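PDB 2CZQ: cutinase-like protein, which probably hydrolyses carboxylic ester bonds, as a cutinase-like enzyme with an alpha/beta hydrolase fold. Local coordinates for residues Ser3-Leu11 / Ala197-Ala205; Gly40-Tyr48 / Gly59-Ile67. One frame throughout, in Å; residues are numbered along the deposited sequence. Where two conformers were deposited one is given.

Contact 1: residues Ser3-Leu11 / Ala197-Ala205; sequences SSACPQYVL and AVNKLGGSA
Leu201 meets Tyr9 with both methyl branches, and the two side chains cross at about a right angle. CD1 of Leu201 lies over one face of the Tyr9 ring, 3.8 Å from the centroid and set toward the rim. This is a CH-pi contact. CD2 of Leu201 reaches past the ring and packs 3.7 Å from Tyr9 CB. The same methyl lies 4.0 Å from Cys6 SG. Tyr9 chi1 is 66°, which places CG between the backbone N and the carbonyl carbon and presents the ring face to Leu201. The phenol end has a separate anchor, a hydrogen bond from Tyr9 OH to Leu38 O.

Ser3 ties down the end of the helix. Its OG donates to Leu201 O at 2.6 Å, in the carbonyl plane and on a lone pair. The same OG accepts from Cys6 N at 3.1 Å, an ST motif. One hydroxyl thus joins the N-terminal turn to the C-terminal tail. Gly202 closes the helix with positive phi in a Schellman motif. A water links Gly202 O to Ala5 N and Ser4 OG.

The contact lays the end of helix 187-200 beside the turn leading into strand 9-14. The Cys6-Cys78 disulfide also ties this turn to the start of strand 78-84. Ile34 and Thr35 of helix 28-37 also pack on Tyr9.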
ATOM      1  N   SER A   3     -18.854  -4.181  -8.798  1.00 11.92           N
ATOM      2  CA  SER A   3     -17.931  -5.081  -9.463  1.00 11.59           C
ATOM      3  C   SER A   3     -18.405  -6.509  -9.251  1.00 11.71           C
ATOM      4  O   SER A   3     -18.589  -6.942  -8.111  1.00 11.59           O
ATOM      5  CB  SER A   3     -16.523  -4.926  -8.900  1.00 11.35           C
ATOM      6  OG  SER A   3     -15.718  -6.002  -9.341  1.00 10.89           O
ATOM      7  N   SER A   4     -18.593  -7.245 -10.343  1.00 12.20           N
ATOM      8  CA  SER A   4     -18.946  -8.658 -10.235  1.00 12.75           C
ATOM      9  C   SER A   4     -17.830  -9.462  -9.571  1.00 12.06           C
ATOM     10  O   SER A   4     -18.095 -10.404  -8.828  1.00 12.42           O
ATOM     11  CB  SER A   4     -19.305  -9.257 -11.600  1.00 13.57           C
ATOM     12  OG  SER A   4     -18.380  -8.867 -12.592  1.00 16.27           O
ATOM     13  N   ALA A   5     -16.584  -9.077  -9.833  1.00 11.20           N
ATOM     14  CA  ALA A   5     -15.438  -9.738  -9.221  1.00 10.51           C
ATOM     15  C   ALA A   5     -15.394  -9.488  -7.717  1.00  9.55           C
ATOM     16  O   ALA A   5     -15.027 -10.379  -6.948  1.00  9.94           O
ATOM     17  CB  ALA A   5     -14.152  -9.269  -9.869  1.00 11.04           C
ATOM     18  N   CYS A   6     -15.783  -8.279  -7.309  1.00  8.63           N
ATOM     19  CA  CYS A   6     -15.640  -7.839  -5.924  1.00  7.93           C
ATOM     20  C   CYS A   6     -16.846  -7.033  -5.441  1.00  7.87           C
ATOM     21  O   CYS A   6     -16.737  -5.817  -5.265  1.00  7.60           O
ATOM     22  CB  CYS A   6     -14.369  -6.994  -5.779  1.00  7.65           C
ATOM     23  SG  CYS A   6     -12.850  -7.911  -6.096  1.00  7.52           S
ATOM     24  N   PRO A   7     -17.993  -7.684  -5.216  1.00  8.05           N
ATOM     25  CA  PRO A   7     -19.170  -6.977  -4.694  1.00  8.02           C
ATOM     26  C   PRO A   7     -18.964  -6.374  -3.299  1.00  7.37           C
ATOM     27  O   PRO A   7     -19.667  -5.430  -2.944  1.00  7.52           O
ATOM     28  CB  PRO A   7     -20.251  -8.067  -4.664  1.00  8.80           C
ATOM     29  CG  PRO A   7     -19.786  -9.105  -5.623  1.00  9.40           C
ATOM     30  CD  PRO A   7     -18.298  -9.101  -5.504  1.00  8.47           C
ATOM     31  N   GLN A   8     -18.033  -6.929  -2.527  1.00  6.69           N
ATOM     32  CA  GLN A   8     -17.630  -6.373  -1.246  1.00  6.16           C
ATOM     33  C   GLN A   8     -16.115  -6.313  -1.220  1.00  5.95           C
ATOM     34  O   GLN A   8     -15.438  -7.270  -1.615  1.00  6.28           O
ATOM     35  CB  GLN A   8     -18.134  -7.226  -0.086  1.00  6.45           C
ATOM     36  CG  GLN A   8     -17.817  -6.631   1.273  1.00  6.33           C
ATOM     37  CD  GLN A   8     -18.382  -7.461   2.399  1.00  6.46           C
ATOM     38  OE1 GLN A   8     -18.132  -8.664   2.481  1.00  7.46           O
ATOM     39  NE2 GLN A   8     -19.147  -6.828   3.271  1.00  7.31           N
ATOM     40  N   TYR A   9     -15.583  -5.193  -0.755  1.00  5.57           N
ATOM     41  CA  TYR A   9     -14.138  -5.060  -0.656  1.00  5.36           C
ATOM     42  C   TYR A   9     -13.750  -4.147   0.493  1.00  5.23           C
ATOM     43  O   TYR A   9     -14.547  -3.333   0.960  1.00  5.68           O
ATOM     44  CB  TYR A   9     -13.538  -4.559  -1.982  1.00  5.73           C
ATOM     45  CG  TYR A   9     -13.954  -3.152  -2.326  1.00  5.38           C
ATOM     46  CD1 TYR A   9     -15.121  -2.911  -3.048  1.00  5.87           C
ATOM     47  CD2 TYR A   9     -13.197  -2.061  -1.907  1.00  5.70           C
ATOM     48  CE1 TYR A   9     -15.519  -1.621  -3.352  1.00  5.96           C
ATOM     49  CE2 TYR A   9     -13.579  -0.768  -2.203  1.00  5.81           C
ATOM     50  CZ  TYR A   9     -14.741  -0.551  -2.922  1.00  6.02           C
ATOM     51  OH  TYR A   9     -15.113   0.741  -3.190  1.00  6.38           O
ATOM     52  N   VAL A  10     -12.507  -4.297   0.936  1.00  5.13           N
ATOM     53  CA  VAL A  10     -11.961  -3.483   2.007  1.00  5.07           C
ATOM     54  C   VAL A  10     -10.642  -2.887   1.536  1.00  4.88           C
ATOM     55  O   VAL A  10      -9.780  -3.597   1.001  1.00  5.47           O
ATOM     56  CB  VAL A  10     -11.728  -4.298   3.296  1.00  5.25           C
ATOM     57  CG1 VAL A  10     -11.367  -3.381   4.451  1.00  5.97           C
ATOM     58  CG2 VAL A  10     -12.954  -5.123   3.647  1.00  6.00           C
ATOM     59  N   LEU A  11     -10.514  -1.581   1.742  1.00  4.74           N
ATOM     60  CA  LEU A  11      -9.270  -0.859   1.524  1.00  4.97           C
ATOM     61  C   LEU A  11      -8.595  -0.773   2.882  1.00  4.95           C
ATOM     62  O   LEU A  11      -8.981   0.032   3.731  1.00  5.39           O
ATOM     63  CB  LEU A  11      -9.555   0.531   0.942  1.00  5.28           C
ATOM     64  CG  LEU A  11     -10.468   0.561  -0.293  1.00  5.50           C
ATOM     65  CD1 LEU A  11     -10.788   1.989  -0.699  1.00  6.15           C
ATOM     66  CD2 LEU A  11      -9.854  -0.200  -1.464  1.00  5.89           C
ATOM     67  N   ALA A 197      -6.599   0.579  -7.807  1.00  5.98           N
ATOM     68  CA  ALA A 197      -7.522  -0.148  -6.945  1.00  5.93           C
ATOM     69  C   ALA A 197      -8.795  -0.542  -7.683  1.00  5.66           C
ATOM     70  O   ALA A 197      -9.207  -1.697  -7.631  1.00  5.99           O
ATOM     71  CB  ALA A 197      -7.854   0.660  -5.720  1.00  6.32           C
ATOM     72  N   VAL A 198      -9.421   0.407  -8.374  1.00  5.91           N
ATOM     73  CA  VAL A 198     -10.680   0.110  -9.051  1.00  6.17           C
ATOM     74  C   VAL A 198     -10.475  -0.995 -10.088  1.00  6.35           C
ATOM     75  O   VAL A 198     -11.262  -1.945 -10.166  1.00  6.49           O
ATOM     76  CB  VAL A 198     -11.322   1.370  -9.670  1.00  6.43           C
ATOM     77  CG1 VAL A 198     -12.476   1.002 -10.594  1.00  7.05           C
ATOM     78  CG2 VAL A 198     -11.807   2.300  -8.570  1.00  6.83           C
ATOM     79  N   ASN A 199      -9.400  -0.896 -10.864  1.00  6.52           N
ATOM     80  CA  ASN A 199      -9.114  -1.921 -11.861  1.00  6.97           C
ATOM     81  C   ASN A 199      -8.816  -3.287 -11.245  1.00  6.72           C
ATOM     82  O   ASN A 199      -9.347  -4.297 -11.703  1.00  6.93           O
ATOM     83  CB  ASN A 199      -7.988  -1.479 -12.791  0.65  7.35           C
ATOM     84  CG  ASN A 199      -8.493  -0.644 -13.943  0.65  8.33           C
ATOM     85  OD1 ASN A 199      -8.953  -1.177 -14.950  0.65  9.63           O
ATOM     86  ND2 ASN A 199      -8.431   0.672 -13.793  0.65  8.69           N
ATOM     87  N   LYS A 200      -8.005  -3.322 -10.189  1.00  6.52           N
ATOM     88  CA  LYS A 200      -7.711  -4.592  -9.526  1.00  6.73           C
ATOM     89  C   LYS A 200      -8.962  -5.215  -8.909  1.00  6.55           C
ATOM     90  O   LYS A 200      -9.067  -6.439  -8.826  1.00  6.97           O
ATOM     91  CB  LYS A 200      -6.612  -4.437  -8.473  1.00  7.15           C
ATOM     92  CG  LYS A 200      -5.215  -4.143  -9.031  1.00  7.81           C
ATOM     93  CD  LYS A 200      -4.720  -5.244  -9.954  1.00  9.31           C
ATOM     94  CE  LYS A 200      -3.254  -5.054 -10.295  1.00 10.61           C
ATOM     95  NZ  LYS A 200      -2.853  -5.841 -11.498  1.00 13.27           N
ATOM     96  N   LEU A 201      -9.898  -4.369  -8.483  1.00  6.50           N
ATOM     97  CA  LEU A 201     -11.162  -4.825  -7.910  1.00  6.92           C
ATOM     98  C   LEU A 201     -12.189  -5.243  -8.957  1.00  7.08           C
ATOM     99  O   LEU A 201     -13.276  -5.697  -8.599  1.00  7.84           O
ATOM    100  CB  LEU A 201     -11.756  -3.749  -7.001  1.00  6.96           C
ATOM    101  CG  LEU A 201     -10.972  -3.463  -5.719  1.00  6.62           C
ATOM    102  CD1 LEU A 201     -11.470  -2.177  -5.074  1.00  7.00           C
ATOM    103  CD2 LEU A 201     -11.034  -4.636  -4.747  1.00  7.46           C
ATOM    104  N   GLY A 202     -11.846  -5.094 -10.237  1.00  7.43           N
ATOM    105  CA  GLY A 202     -12.706  -5.543 -11.317  1.00  8.06           C
ATOM    106  C   GLY A 202     -13.648  -4.498 -11.880  1.00  8.46           C
ATOM    107  O   GLY A 202     -14.559  -4.839 -12.639  1.00  9.61           O
ATOM    108  N   GLY A 203     -13.430  -3.235 -11.525  1.00  8.61           N
ATOM    109  CA  GLY A 203     -14.215  -2.138 -12.066  1.00  9.09           C
ATOM    110  C   GLY A 203     -13.511  -1.424 -13.204  1.00  9.22           C
ATOM    111  O   GLY A 203     -12.395  -1.782 -13.587  1.00 10.60           O
ATOM    112  N   SER A 204     -14.174  -0.402 -13.739  1.00  9.64           N
ATOM    113  CA  SER A 204     -13.625   0.417 -14.809  1.00  9.69           C
ATOM    114  C   SER A 204     -13.147   1.757 -14.264  1.00  9.26           C
ATOM    115  O   SER A 204     -13.884   2.445 -13.558  1.00  9.04           O
ATOM    116  CB  SER A 204     -14.671   0.653 -15.900  0.50 10.01           C
ATOM    117  OG  SER A 204     -15.008  -0.550 -16.567  0.50 11.07           O
ATOM    118  N   ALA A 205     -11.910   2.116 -14.591  1.00  9.29           N
ATOM    119  CA  ALA A 205     -11.348   3.423 -14.258  1.00  9.38           C
ATOM    120  C   ALA A 205     -10.145   3.729 -15.133  1.00  9.69           C
ATOM    121  O   ALA A 205      -9.839   4.909 -15.299  1.00  9.88           O
ATOM    122  CB  ALA A 205     -10.950   3.498 -12.784  1.00  9.41           C
ATOM    123  OXT ALA A 205      -9.494   2.800 -15.630  1.00 10.45           O
TER
HETATM  124  O   HOH W   1     -15.863  -7.369 -12.275  1.00 16.59           O

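Contact 2: residues Gly40-Tyr48 / Gly59-Ile67; sequences GGTIYNTVY and GTADIIRRI. With CIT (citric acid), chain C.
Tyr44 and Asp62 are joined by a hydrogen bond of 2.6 Å from Tyr44 OH to Asp62 OD2. It uses the syn lone pair of OD2, which lies at the edge of the ring. Val47 N donates to the same OD2 at 2.8 Å, nearly straight at 175° but from above the carboxylate plane. Two donors thus grip one oxygen. Arg65 NH1 lies 2.5 Å from Asp62 OD1 in the conformer given, too close, so this salt bridge is doubtful.

Van der Waals contact comes from the Arg66 chain. It bends at chi2 (64°), which carries CD over the centre of the Tyr44 ring, 3.9 Å from the centroid in a CH-pi contact, and the guanidinium on to the citrate. Thr46 CG2 packs against the backbone of Gly59, 3.7 Å from Gly59 CA. Tyr48 CB also lies close to Gly59.

Citrate, probably from the crystallisation liquor, is held by hydrogen bonds. Arg66 NE donates to O1, and NH2 to O2 at 2.7 Å. Thr42 OG1 also donates to O2.

The strand and helix run roughly antiparallel, at 149°. Strand 41-45, helix 57-73 and strand 78-84 form a beta-alpha-beta crossover with strand 9-14 between, as in alpha/beta hydrolases.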
ATOM      1  N   GLY A  40     -19.986  -1.291  -2.102  1.00  7.20           N
ATOM      2  CA  GLY A  40     -19.603  -2.416  -1.270  1.00  6.87           C
ATOM      3  C   GLY A  40     -18.248  -2.279  -0.610  1.00  6.30           C
ATOM      4  O   GLY A  40     -17.711  -3.261  -0.090  1.00  6.36           O
ATOM      5  N   GLY A  41     -17.708  -1.064  -0.613  1.00  6.37           N
ATOM      6  CA  GLY A  41     -16.402  -0.814  -0.046  1.00  6.36           C
ATOM      7  C   GLY A  41     -16.425  -0.208   1.339  1.00  6.21           C
ATOM      8  O   GLY A  41     -17.307   0.581   1.684  1.00  6.87           O
ATOM      9  N   THR A  42     -15.428  -0.579   2.135  1.00  5.87           N
ATOM     10  CA  THR A  42     -15.138   0.107   3.388  1.00  6.05           C
ATOM     11  C   THR A  42     -13.642   0.361   3.467  1.00  5.61           C
ATOM     12  O   THR A  42     -12.842  -0.284   2.772  1.00  6.00           O
ATOM     13  CB  THR A  42     -15.585  -0.698   4.628  1.00  6.38           C
ATOM     14  OG1 THR A  42     -14.996  -2.002   4.579  1.00  6.67           O
ATOM     15  CG2 THR A  42     -17.113  -0.915   4.665  1.00  7.17           C
ATOM     16  N   ILE A  43     -13.288   1.305   4.329  1.00  5.81           N
ATOM     17  CA  ILE A  43     -11.909   1.703   4.557  1.00  5.91           C
ATOM     18  C   ILE A  43     -11.543   1.292   5.979  1.00  5.56           C
ATOM     19  O   ILE A  43     -12.134   1.786   6.944  1.00  6.41           O
ATOM     20  CB  ILE A  43     -11.757   3.232   4.374  1.00  6.22           C
ATOM     21  CG1 ILE A  43     -12.141   3.656   2.949  1.00  6.87           C
ATOM     22  CG2 ILE A  43     -10.331   3.665   4.714  1.00  6.57           C
ATOM     23  CD1 ILE A  43     -12.403   5.141   2.796  1.00  7.42           C
ATOM     24  N   TYR A  44     -10.584   0.376   6.102  1.00  5.24           N
ATOM     25  CA  TYR A  44     -10.129  -0.099   7.399  1.00  5.21           C
ATOM     26  C   TYR A  44      -8.762   0.482   7.700  1.00  4.97           C
ATOM     27  O   TYR A  44      -7.822   0.294   6.924  1.00  5.33           O
ATOM     28  CB  TYR A  44     -10.054  -1.633   7.458  1.00  5.41           C
ATOM     29  CG  TYR A  44      -9.561  -2.090   8.808  1.00  5.21           C
ATOM     30  CD1 TYR A  44     -10.391  -2.008   9.921  1.00  6.03           C
ATOM     31  CD2 TYR A  44      -8.253  -2.542   8.993  1.00  5.52           C
ATOM     32  CE1 TYR A  44      -9.950  -2.381  11.169  1.00  6.05           C
ATOM     33  CE2 TYR A  44      -7.798  -2.921  10.245  1.00  5.84           C
ATOM     34  CZ  TYR A  44      -8.658  -2.839  11.332  1.00  5.94           C
ATOM     35  OH  TYR A  44      -8.262  -3.204  12.594  1.00  6.72           O
ATOM     36  N   ASN A  45      -8.656   1.164   8.837  1.00  4.98           N
ATOM     37  CA  ASN A  45      -7.409   1.789   9.259  1.00  5.40           C
ATOM     38  C   ASN A  45      -6.681   0.896  10.247  1.00  5.15           C
ATOM     39  O   ASN A  45      -7.135   0.689  11.379  1.00  5.76           O
ATOM     40  CB  ASN A  45      -7.676   3.153   9.890  1.00  6.00           C
ATOM     41  CG  ASN A  45      -8.654   3.984   9.090  1.00  5.75           C
ATOM     42  OD1 ASN A  45      -8.528   4.117   7.871  1.00  6.02           O
ATOM     43  ND2 ASN A  45      -9.632   4.564   9.777  1.00  7.58           N
ATOM     44  N   THR A  46      -5.550   0.354   9.821  1.00  5.20           N
ATOM     45  CA  THR A  46      -4.778  -0.549  10.659  1.00  5.19           C
ATOM     46  C   THR A  46      -4.509   0.067  12.025  1.00  4.93           C
ATOM     47  O   THR A  46      -4.100   1.228  12.127  1.00  5.13           O
ATOM     48  CB  THR A  46      -3.473  -0.845   9.951  1.00  5.14           C
ATOM     49  OG1 THR A  46      -3.788  -1.474   8.705  1.00  5.41           O
ATOM     50  CG2 THR A  46      -2.617  -1.852  10.726  1.00  5.80           C
ATOM     51  N   VAL A  47      -4.739  -0.717  13.073  1.00  5.03           N
ATOM     52  CA  VAL A  47      -4.544  -0.246  14.434  1.00  5.48           C
ATOM     53  C   VAL A  47      -3.156  -0.636  14.924  1.00  5.57           C
ATOM     54  O   VAL A  47      -2.834  -1.818  15.041  1.00  5.94           O
ATOM     55  CB  VAL A  47      -5.621  -0.792  15.391  1.00  5.99           C
ATOM     56  CG1 VAL A  47      -5.368  -0.301  16.808  1.00  6.76           C
ATOM     57  CG2 VAL A  47      -7.007  -0.373  14.924  1.00  6.73           C
ATOM     58  N   TYR A  48      -2.339   0.378  15.179  1.00  5.46           N
ATOM     59  CA  TYR A  48      -1.021   0.215  15.781  1.00  5.54           C
ATOM     60  C   TYR A  48      -0.532   1.586  16.200  1.00  5.47           C
ATOM     61  O   TYR A  48      -1.193   2.590  15.936  1.00  5.78           O
ATOM     62  CB  TYR A  48      -0.035  -0.516  14.851  1.00  5.65           C
ATOM     63  CG  TYR A  48       0.635   0.290  13.755  1.00  5.11           C
ATOM     64  CD1 TYR A  48      -0.097   1.035  12.828  1.00  5.55           C
ATOM     65  CD2 TYR A  48       2.024   0.244  13.613  1.00  5.43           C
ATOM     66  CE1 TYR A  48       0.553   1.749  11.815  1.00  5.44           C
ATOM     67  CE2 TYR A  48       2.675   0.943  12.609  1.00  5.61           C
ATOM     68  CZ  TYR A  48       1.941   1.687  11.717  1.00  5.55           C
ATOM     69  OH  TYR A  48       2.612   2.363  10.728  1.00  6.33           O
ATOM     70  N   GLY A  59       1.142  -3.513  13.541  1.00  5.36           N
ATOM     71  CA  GLY A  59       0.507  -3.107  12.299  1.00  5.65           C
ATOM     72  C   GLY A  59       0.380  -4.271  11.337  1.00  5.34           C
ATOM     73  O   GLY A  59      -0.702  -4.544  10.817  1.00  5.59           O
ATOM     74  N   THR A  60       1.482  -4.973  11.106  1.00  5.23           N
ATOM     75  CA  THR A  60       1.454  -6.165  10.270  1.00  5.37           C
ATOM     76  C   THR A  60       0.403  -7.162  10.764  1.00  5.29           C
ATOM     77  O   THR A  60      -0.371  -7.706   9.976  1.00  5.70           O
ATOM     78  CB  THR A  60       2.847  -6.801  10.266  1.00  5.32           C
ATOM     79  OG1 THR A  60       3.766  -5.915   9.608  1.00  5.63           O
ATOM     80  CG2 THR A  60       2.867  -8.129   9.486  1.00  6.16           C
ATOM     81  N   ALA A  61       0.386  -7.402  12.073  1.00  5.39           N
ATOM     82  CA  ALA A  61      -0.556  -8.355  12.650  1.00  5.70           C
ATOM     83  C   ALA A  61      -2.002  -7.928  12.420  1.00  5.48           C
ATOM     84  O   ALA A  61      -2.861  -8.768  12.144  1.00  5.92           O
ATOM     85  CB  ALA A  61      -0.288  -8.554  14.129  1.00  6.42           C
ATOM     86  N   ASP A  62      -2.277  -6.632  12.532  1.00  5.60           N
ATOM     87  CA  ASP A  62      -3.642  -6.157  12.393  1.00  5.49           C
ATOM     88  C   ASP A  62      -4.119  -6.161  10.938  1.00  5.41           C
ATOM     89  O   ASP A  62      -5.298  -6.400  10.678  1.00  5.79           O
ATOM     90  CB  ASP A  62      -3.818  -4.794  13.049  1.00  5.57           C
ATOM     91  CG  ASP A  62      -5.259  -4.431  13.231  1.00  5.90           C
ATOM     92  OD1 ASP A  62      -6.002  -5.227  13.860  1.00  7.02           O
ATOM     93  OD2 ASP A  62      -5.715  -3.370  12.762  1.00  6.32           O
ATOM     94  N   ILE A  63      -3.215  -5.917   9.989  1.00  5.44           N
ATOM     95  CA  ILE A  63      -3.543  -6.090   8.572  1.00  5.50           C
ATOM     96  C   ILE A  63      -4.037  -7.518   8.331  1.00  5.50           C
ATOM     97  O   ILE A  63      -5.094  -7.751   7.736  1.00  5.46           O
ATOM     98  CB  ILE A  63      -2.306  -5.824   7.683  1.00  5.49           C
ATOM     99  CG1 ILE A  63      -1.902  -4.349   7.716  1.00  5.61           C
ATOM    100  CG2 ILE A  63      -2.566  -6.269   6.237  1.00  5.80           C
ATOM    101  CD1 ILE A  63      -0.488  -4.117   7.179  1.00  5.79           C
ATOM    102  N   ILE A  64      -3.239  -8.475   8.792  1.00  5.77           N
ATOM    103  CA  ILE A  64      -3.532  -9.882   8.565  1.00  6.06           C
ATOM    104  C   ILE A  64      -4.796 -10.297   9.314  1.00  6.20           C
ATOM    105  O   ILE A  64      -5.621 -11.041   8.779  1.00  6.49           O
ATOM    106  CB  ILE A  64      -2.306 -10.750   8.913  1.00  6.13           C
ATOM    107  CG1 ILE A  64      -1.164 -10.448   7.930  1.00  6.40           C
ATOM    108  CG2 ILE A  64      -2.677 -12.228   8.896  1.00  7.36           C
ATOM    109  CD1 ILE A  64       0.164 -11.088   8.283  1.00  7.69           C
ATOM    110  N   ARG A  65      -4.964  -9.783  10.531  1.00  6.50           N
ATOM    111  CA  ARG A  65      -6.183 -10.016  11.305  1.00  7.20           C
ATOM    112  C   ARG A  65      -7.424  -9.592  10.517  1.00  6.66           C
ATOM    113  O   ARG A  65      -8.401 -10.347  10.434  1.00  7.22           O
ATOM    114  CB  ARG A  65      -6.119  -9.292  12.653  0.50  7.64           C
ATOM    115  CG  ARG A  65      -7.417  -9.309  13.457  0.50  9.35           C
ATOM    116  CD  ARG A  65      -7.618  -8.065  14.314  0.50 12.19           C
ATOM    117  NE  ARG A  65      -8.736  -7.236  13.862  0.50 14.26           N
ATOM    118  CZ  ARG A  65      -8.698  -6.377  12.846  0.50 15.08           C
ATOM    119  NH1 ARG A  65      -7.594  -6.216  12.133  0.50 15.66           N
ATOM    120  NH2 ARG A  65      -9.780  -5.677  12.534  0.50 15.32           N
ATOM    121  N   ARG A  66      -7.391  -8.392   9.939  1.00  6.31           N
ATOM    122  CA  ARG A  66      -8.533  -7.899   9.175  1.00  6.14           C
ATOM    123  C   ARG A  66      -8.798  -8.760   7.943  1.00  5.88           C
ATOM    124  O   ARG A  66      -9.954  -9.057   7.631  1.00  5.98           O
ATOM    125  CB  ARG A  66      -8.366  -6.424   8.785  1.00  6.12           C
ATOM    126  CG  ARG A  66      -9.565  -5.833   8.056  1.00  6.10           C
ATOM    127  CD  ARG A  66     -10.814  -5.801   8.913  1.00  6.41           C
ATOM    128  NE  ARG A  66     -12.014  -5.314   8.242  1.00  6.47           N
ATOM    129  CZ  ARG A  66     -12.817  -6.053   7.476  1.00  6.38           C
ATOM    130  NH1 ARG A  66     -12.533  -7.325   7.222  1.00  7.86           N
ATOM    131  NH2 ARG A  66     -13.913  -5.511   6.960  1.00  6.57           N
ATOM    132  N   ILE A  67      -7.733  -9.156   7.249  1.00  5.78           N
ATOM    133  CA  ILE A  67      -7.875 -10.021   6.082  1.00  6.15           C
ATOM    134  C   ILE A  67      -8.578 -11.321   6.469  1.00  6.23           C
ATOM    135  O   ILE A  67      -9.555 -11.734   5.833  1.00  6.07           O
ATOM    136  CB  ILE A  67      -6.500 -10.322   5.451  1.00  5.91           C
ATOM    137  CG1 ILE A  67      -5.930  -9.065   4.793  1.00  6.01           C
ATOM    138  CG2 ILE A  67      -6.599 -11.483   4.449  1.00  6.84           C
ATOM    139  CD1 ILE A  67      -4.473  -9.206   4.390  1.00  6.45           C
TER
HETATM  140  C1  CIT C 501     -13.800  -2.229   8.086  1.00  7.35           C
HETATM  141  O1  CIT C 501     -13.398  -2.921   9.047  1.00  7.01           O
HETATM  142  O2  CIT C 501     -14.125  -2.772   7.008  1.00  7.70           O
HETATM  143  C2  CIT C 501     -13.856  -0.725   8.206  1.00  9.58           C
HETATM  144  C3  CIT C 501     -14.758  -0.244   9.341  1.00 11.19           C
HETATM  145  O7  CIT C 501     -16.088  -0.796   9.140  1.00 12.32           O
HETATM  146  C4  CIT C 501     -14.834   1.284   9.300  1.00 14.37           C
HETATM  147  C5  CIT C 501     -16.048   1.861  10.001  1.00 17.57           C
HETATM  148  O3  CIT C 501     -16.799   1.164  10.718  1.00 19.12           O
HETATM  149  O4  CIT C 501     -16.323   3.074   9.866  1.00 19.34           O
HETATM  150  C6  CIT C 501     -14.195  -0.677  10.692  1.00 10.18           C
HETATM  151  O5  CIT C 501     -13.071  -0.262  11.080  1.00  9.78           O
HETATM  152  O6  CIT C 501     -14.853  -1.448  11.434  1.00 11.23           O

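How the contacts relate
The centres of contact 1 and contact 2 lie about 17 Å apart. They share the parallel sheet, in which strand 9-14 of contact 1 neighbours strand 41-45 of contact 2. Backbone bonds probably join the two directly: Leu11 N to Thr42 O, and Leu11 O to Tyr44 N, each 2.9 Å. Tyr9 also packs on Gly41, and Val10 on Arg66. Along the chain, segment 3-11 comes first, then 40-48 and 59-67, and 197-205 last. Contact 1 brings the two chain ends together, while contact 2 is local. Helices 187-200 and 57-73 pack on opposite faces of the sheet, at its edge strand 41-45 and the strand beside it, 9-14.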